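Local coordinates for protein transcriptional regulator, TetR family (Agrobacterium tumefaciens, PDB 2G7S) that probably binds operator DNA as a dimeric TetR-family transcriptional regulator, with an N-terminal helix-turn-helix domain and a C-terminal, probably ligand-responsive, helical domain, at residues D12-A17 with S53-K58; K58-Y63 with C104-L109. All blocks are in the same frame, centred on the assembly; numbering follows the deposited sequence.

Overall arrangement
The chain opens with helix 6-24, passes through helices 31-38 and 42-48, which form the helix-turn-helix, and enters the long helix 52-77. Contact 1 closes this first loop by setting 53-58 against 12-17, tying the first helix to the start of the long helix within the DNA-binding domain. Helix 52-77 then runs on into the C-terminal domain, and 58-63, beginning at the shared Lys58, opens contact 2, whose loop passes through helix 81-98 and closes on the short helix 105-110. The two loops follow each other in series. Their centres lie about 10 Å apart, and Leu59 touches both Leu14 and Ala17, so the domains meet in continuous apolar packing.

Contact 1 (D12-A17 with S53-K58); sequences DILQCA and SDLVCK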
loop_
_atom_site.group_PDB
_atom_site.type_symbol
_atom_site.label_atom_id
_atom_site.label_comp_id
_atom_site.label_asym_id
_atom_site.label_seq_id
_atom_site.Cartn_x
_atom_site.Cartn_y
_atom_site.Cartn_z
ATOM N N ASP A 12 -13.047 -22.676 -9.479
ATOM C CA ASP A 12 -13.155 -22.648 -8.044
ATOM C C ASP A 12 -11.811 -22.337 -7.380
ATOM O O ASP A 12 -11.762 -21.630 -6.369
ATOM C CB ASP A 12 -13.653 -23.987 -7.508
ATOM C CG ASP A 12 -15.082 -24.251 -7.798
ATOM O OD1 ASP A 12 -15.801 -23.347 -8.274
ATOM O OD2 ASP A 12 -15.434 -25.436 -7.559
ATOM N N ILE A 13 -10.744 -22.930 -7.907
ATOM C CA ILE A 13 -9.390 -22.681 -7.360
ATOM C C ILE A 13 -9.049 -21.224 -7.532
ATOM O O ILE A 13 -8.565 -20.587 -6.564
ATOM C CB ILE A 13 -8.335 -23.547 -8.042
ATOM C CG1 ILE A 13 -8.579 -25.029 -7.680
ATOM C CG2 ILE A 13 -6.924 -23.083 -7.712
ATOM C CD1 ILE A 13 -7.927 -26.028 -8.722
ATOM N N LEU A 14 -9.318 -20.653 -8.726
ATOM C CA LEU A 14 -8.962 -19.223 -8.890
ATOM C C LEU A 14 -9.793 -18.304 -7.996
ATOM O O LEU A 14 -9.228 -17.333 -7.462
ATOM C CB LEU A 14 -9.201 -18.802 -10.363
ATOM C CG LEU A 14 -8.122 -19.358 -11.315
ATOM C CD1 LEU A 14 -8.547 -19.110 -12.768
ATOM C CD2 LEU A 14 -6.712 -18.777 -11.070
ATOM N N GLN A 15 -11.113 -18.576 -7.877
ATOM C CA GLN A 15 -12.000 -17.792 -6.982
ATOM C C GLN A 15 -11.362 -17.794 -5.572
ATOM O O GLN A 15 -11.046 -16.748 -4.956
ATOM C CB GLN A 15 -13.407 -18.424 -6.973
ATOM C CG GLN A 15 -14.400 -17.685 -6.076
ATOM C CD GLN A 15 -15.848 -18.097 -6.234
ATOM O OE1 GLN A 15 -16.317 -18.402 -7.325
ATOM N NE2 GLN A 15 -16.578 -18.072 -5.130
ATOM N N CYS A 16 -11.147 -18.984 -5.056
ATOM C CA CYS A 16 -10.622 -19.167 -3.690
ATOM C C CYS A 16 -9.291 -18.440 -3.510
ATOM O O CYS A 16 -9.103 -17.669 -2.567
ATOM C CB CYS A 16 -10.462 -20.686 -3.396
ATOM S SG CYS A 16 -9.618 -20.984 -1.856
ATOM N N ALA A 17 -8.368 -18.658 -4.442
ATOM C CA ALA A 17 -7.055 -18.033 -4.324
ATOM C C ALA A 17 -7.193 -16.492 -4.364
ATOM O O ALA A 17 -6.450 -15.779 -3.662
ATOM C CB ALA A 17 -6.182 -18.493 -5.437
ATOM N N SER A 53 3.152 -19.853 -9.030
ATOM C CA SER A 53 3.342 -18.607 -9.811
ATOM C C SER A 53 2.371 -18.597 -10.967
ATOM O O SER A 53 1.835 -17.516 -11.296
ATOM C CB SER A 53 4.765 -18.443 -10.277
ATOM O OG SER A 53 5.137 -19.413 -11.177
ATOM N N ASP A 54 2.197 -19.756 -11.641
ATOM C CA ASP A 54 1.248 -19.750 -12.723
ATOM C C ASP A 54 -0.206 -19.521 -12.249
ATOM O O ASP A 54 -0.970 -18.763 -12.887
ATOM C CB ASP A 54 1.314 -21.091 -13.420
ATOM C CG ASP A 54 0.304 -21.173 -14.581
ATOM O OD1 ASP A 54 0.551 -20.458 -15.587
ATOM O OD2 ASP A 54 -0.654 -21.945 -14.448
ATOM N N LEU A 55 -0.573 -20.135 -11.123
ATOM C CA LEU A 55 -1.911 -19.903 -10.588
ATOM C C LEU A 55 -2.127 -18.403 -10.345
ATOM O O LEU A 55 -3.170 -17.816 -10.727
ATOM C CB LEU A 55 -1.984 -20.697 -9.275
ATOM C CG LEU A 55 -3.357 -20.800 -8.671
ATOM C CD1 LEU A 55 -3.372 -22.026 -7.637
ATOM C CD2 LEU A 55 -3.634 -19.581 -7.978
ATOM N N VAL A 56 -1.131 -17.779 -9.719
ATOM C CA VAL A 56 -1.317 -16.342 -9.398
ATOM C C VAL A 56 -1.245 -15.465 -10.676
ATOM O O VAL A 56 -2.017 -14.478 -10.772
ATOM C CB VAL A 56 -0.302 -15.935 -8.327
ATOM C CG1 VAL A 56 -0.385 -14.408 -8.068
ATOM C CG2 VAL A 56 -0.618 -16.731 -7.030
ATOM N N CYS A 57 -0.423 -15.826 -11.662
ATOM C CA CYS A 57 -0.502 -15.039 -12.896
ATOM C C CYS A 57 -1.876 -15.148 -13.510
ATOM O O CYS A 57 -2.392 -14.140 -14.017
ATOM C CB CYS A 57 0.512 -15.565 -13.913
ATOM S SG CYS A 57 2.212 -15.067 -13.591
ATOM N N LYS A 58 -2.463 -16.356 -13.493
ATOM C CA LYS A 58 -3.807 -16.526 -14.069
ATOM C C LYS A 58 -4.860 -15.740 -13.286
ATOM O O LYS A 58 -5.828 -15.246 -13.863
ATOM C CB LYS A 58 -4.165 -18.009 -14.097
ATOM C CG LYS A 58 -3.311 -18.718 -15.136
ATOM C CD LYS A 58 -3.857 -18.457 -16.526
ATOM C CE LYS A 58 -2.889 -18.977 -17.597
ATOM N NZ LYS A 58 -2.176 -20.160 -17.135
#
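Leu55 inserts its forked end between Ile13 and Ala17, one methyl for each. Its CD1 meets Ile13 CG2 at 3.7 Å, the two side chains crossing at about a right angle, while its CD2 lies 3.8 Å from Ala17 CB. The small alanine lets the leucine come close to the backbone of helix 12-17. Leu14 approaches from the next position: its CD2 rests 3.7 Å from Leu55 O and 4.0 Å from Lys58 CB, thus covering backbone as well as side chain. These helices frame the three-helix DNA-binding domain of the TetR family, in which the first helix packs across the start of the long fourth one; here the local axes cross at -82°, 10.1 Å apart. Leu55 CG stands anti to the backbone N (chi1 -170°), which carries both methyls across to helix 12-17. Lys58 gives its CB to the contact, and its chain then leads away; in the conformer modelled here it bends at chi2 and chi4, and NZ forms a salt bridge with Asp54 OD1 (3.1 Å), on the syn side and tilted somewhat out of the carboxylate plane. Further out, Tyr31 of helix 31-38 touches Leu55, and Phe49 packs on Ile13. Ser51 OG accepts from Asp54 N.

Contact 2 (K58-Y63 with C104-L109); sequences KLVSQY and CVCALL
The junction between the DNA-binding and C-terminal domains of this TetR-family protein is built here, where the long helix 52-77 meets the short helix 105-110 and its N-cap residue. Tyr63 and Val105 form its centre. Val105 CB stands over the middle of the Tyr63 ring, 3.9 Å from the centroid and only 5° off the ring normal, a CH-pi contact in which the branched valine spreads aliphatic surface over the flat ring. A chi1 of 167° swings the Tyr63 ring out from helix 52-77 to lie against Val105, the two side chains running past each other in opposite directions. Cys106 SG approaches the same ring obliquely, 4.9 Å from its centroid; sulfur is polarisable and suits such an aromatic, buried setting. Cys104 SG also lies oblique to the ring, in a less sure position. Cys104 is the N-cap residue, that same sulfur accepting from Ala107 N.

One turn back, Val60 divides its methyls between partners: CG1 lies 3.7 Å from Cys106 SG, and CG2 meets Leu109 CD1 tip to tip at 3.6 Å. Val105 CG1 touches both Leu59 CD2 (3.9 Å) and Val60 CG2. The local axes stay 11.0 Å apart at 134°, a spacing that the tyrosine ring and the leucines help to fill, together with the branched valines. Helix 6-24 borders this core through Arg18 and Ile22, which touch Val105; helix 118-144 adds Val124 on Leu109 and His127 on Cys106. Helix 154-173 brings Met169 to Cys104, while Ala107 packs on Leu170 of the second subunit.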
loop_
_atom_site.group_PDB
_atom_site.type_symbol
_atom_site.label_atom_id
_atom_site.label_comp_id
_atom_site.label_asym_id
_atom_site.label_seq_id
_atom_site.Cartn_x
_atom_site.Cartn_y
_atom_site.Cartn_z
ATOM N N LYS A 58 -2.463 -16.356 -13.493
ATOM C CA LYS A 58 -3.807 -16.526 -14.069
ATOM C C LYS A 58 -4.860 -15.740 -13.286
ATOM O O LYS A 58 -5.828 -15.246 -13.863
ATOM C CB LYS A 58 -4.165 -18.009 -14.097
ATOM C CG LYS A 58 -3.311 -18.718 -15.136
ATOM C CD LYS A 58 -3.857 -18.457 -16.526
ATOM C CE LYS A 58 -2.889 -18.977 -17.597
ATOM N NZ LYS A 58 -2.176 -20.160 -17.135
ATOM N N LEU A 59 -4.724 -15.736 -11.967
ATOM C CA LEU A 59 -5.656 -14.998 -11.137
ATOM C C LEU A 59 -5.532 -13.517 -11.423
ATOM O O LEU A 59 -6.577 -12.825 -11.500
ATOM C CB LEU A 59 -5.209 -15.309 -9.675
ATOM C CG LEU A 59 -5.680 -14.770 -8.377
ATOM C CD1 LEU A 59 -5.045 -15.619 -7.247
ATOM C CD2 LEU A 59 -5.533 -13.300 -8.225
ATOM N N VAL A 60 -4.286 -12.999 -11.484
ATOM C CA VAL A 60 -4.137 -11.548 -11.692
ATOM C C VAL A 60 -4.605 -11.195 -13.103
ATOM O O VAL A 60 -5.246 -10.148 -13.275
ATOM C CB VAL A 60 -2.703 -11.122 -11.485
ATOM C CG1 VAL A 60 -2.512 -9.694 -11.867
ATOM C CG2 VAL A 60 -2.283 -11.385 -9.992
ATOM N N SER A 61 -4.294 -12.042 -14.129
ATOM C CA SER A 61 -4.771 -11.698 -15.493
ATOM C C SER A 61 -6.325 -11.604 -15.507
ATOM O O SER A 61 -6.902 -10.651 -16.099
ATOM C CB SER A 61 -4.313 -12.817 -16.462
ATOM O OG SER A 61 -4.799 -12.554 -17.738
ATOM N N GLN A 62 -7.000 -12.504 -14.795
ATOM C CA GLN A 62 -8.487 -12.494 -14.775
ATOM C C GLN A 62 -8.947 -11.248 -13.991
ATOM O O GLN A 62 -9.973 -10.606 -14.349
ATOM C CB GLN A 62 -8.967 -13.747 -14.033
ATOM C CG GLN A 62 -10.493 -13.865 -13.841
ATOM C CD GLN A 62 -10.757 -15.145 -13.061
ATOM O OE1 GLN A 62 -10.578 -15.217 -11.826
ATOM N NE2 GLN A 62 -11.109 -16.183 -13.780
ATOM N N TYR A 63 -8.255 -10.928 -12.893
ATOM C CA TYR A 63 -8.660 -9.757 -12.068
ATOM C C TYR A 63 -8.530 -8.479 -12.953
ATOM O O TYR A 63 -9.390 -7.589 -12.912
ATOM C CB TYR A 63 -7.685 -9.633 -10.862
ATOM C CG TYR A 63 -7.853 -8.307 -10.192
ATOM C CD1 TYR A 63 -8.901 -8.113 -9.257
ATOM C CD2 TYR A 63 -6.953 -7.247 -10.450
ATOM C CE1 TYR A 63 -9.050 -6.879 -8.624
ATOM C CE2 TYR A 63 -7.079 -5.995 -9.754
ATOM C CZ TYR A 63 -8.141 -5.834 -8.881
ATOM O OH TYR A 63 -8.368 -4.617 -8.207
ATOM N N CYS A 104 -7.506 -4.027 -3.609
ATOM C CA CYS A 104 -7.123 -4.388 -4.969
ATOM C C CYS A 104 -6.009 -5.476 -4.908
ATOM O O CYS A 104 -5.004 -5.305 -4.224
ATOM C CB CYS A 104 -6.618 -3.118 -5.638
ATOM S SG CYS A 104 -5.821 -3.497 -7.267
ATOM N N VAL A 105 -6.203 -6.588 -5.627
ATOM C CA VAL A 105 -5.199 -7.651 -5.689
ATOM C C VAL A 105 -3.863 -7.101 -6.121
ATOM O O VAL A 105 -2.814 -7.508 -5.595
ATOM C CB VAL A 105 -5.712 -8.667 -6.783
ATOM C CG1 VAL A 105 -4.591 -9.646 -7.182
ATOM C CG2 VAL A 105 -6.970 -9.414 -6.324
ATOM N N CYS A 106 -3.888 -6.206 -7.129
ATOM C CA CYS A 106 -2.608 -5.750 -7.695
ATOM C C CYS A 106 -1.954 -4.744 -6.749
ATOM O O CYS A 106 -0.730 -4.750 -6.594
ATOM C CB CYS A 106 -2.783 -5.138 -9.057
ATOM S SG CYS A 106 -3.160 -6.457 -10.264
ATOM N N ALA A 107 -2.739 -3.876 -6.091
ATOM C CA ALA A 107 -2.118 -2.959 -5.168
ATOM C C ALA A 107 -1.445 -3.744 -4.019
ATOM O O ALA A 107 -0.384 -3.355 -3.497
ATOM C CB ALA A 107 -3.181 -1.956 -4.627
ATOM N N LEU A 108 -2.112 -4.806 -3.549
ATOM C CA LEU A 108 -1.558 -5.574 -2.456
ATOM C C LEU A 108 -0.265 -6.249 -2.919
ATOM O O LEU A 108 0.758 -6.226 -2.226
ATOM C CB LEU A 108 -2.631 -6.605 -1.890
ATOM C CG LEU A 108 -2.465 -6.963 -0.364
ATOM C CD1 LEU A 108 -3.702 -7.690 0.146
ATOM C CD2 LEU A 108 -1.220 -7.671 0.056
ATOM N N LEU A 109 -0.339 -6.943 -4.062
ATOM C CA LEU A 109 0.863 -7.638 -4.533
ATOM C C LEU A 109 1.999 -6.633 -4.785
ATOM O O LEU A 109 3.149 -7.019 -4.647
ATOM C CB LEU A 109 0.561 -8.404 -5.811
ATOM C CG LEU A 109 -0.285 -9.673 -5.602
ATOM C CD1 LEU A 109 -0.791 -10.218 -6.943
ATOM C CD2 LEU A 109 0.498 -10.808 -4.873
#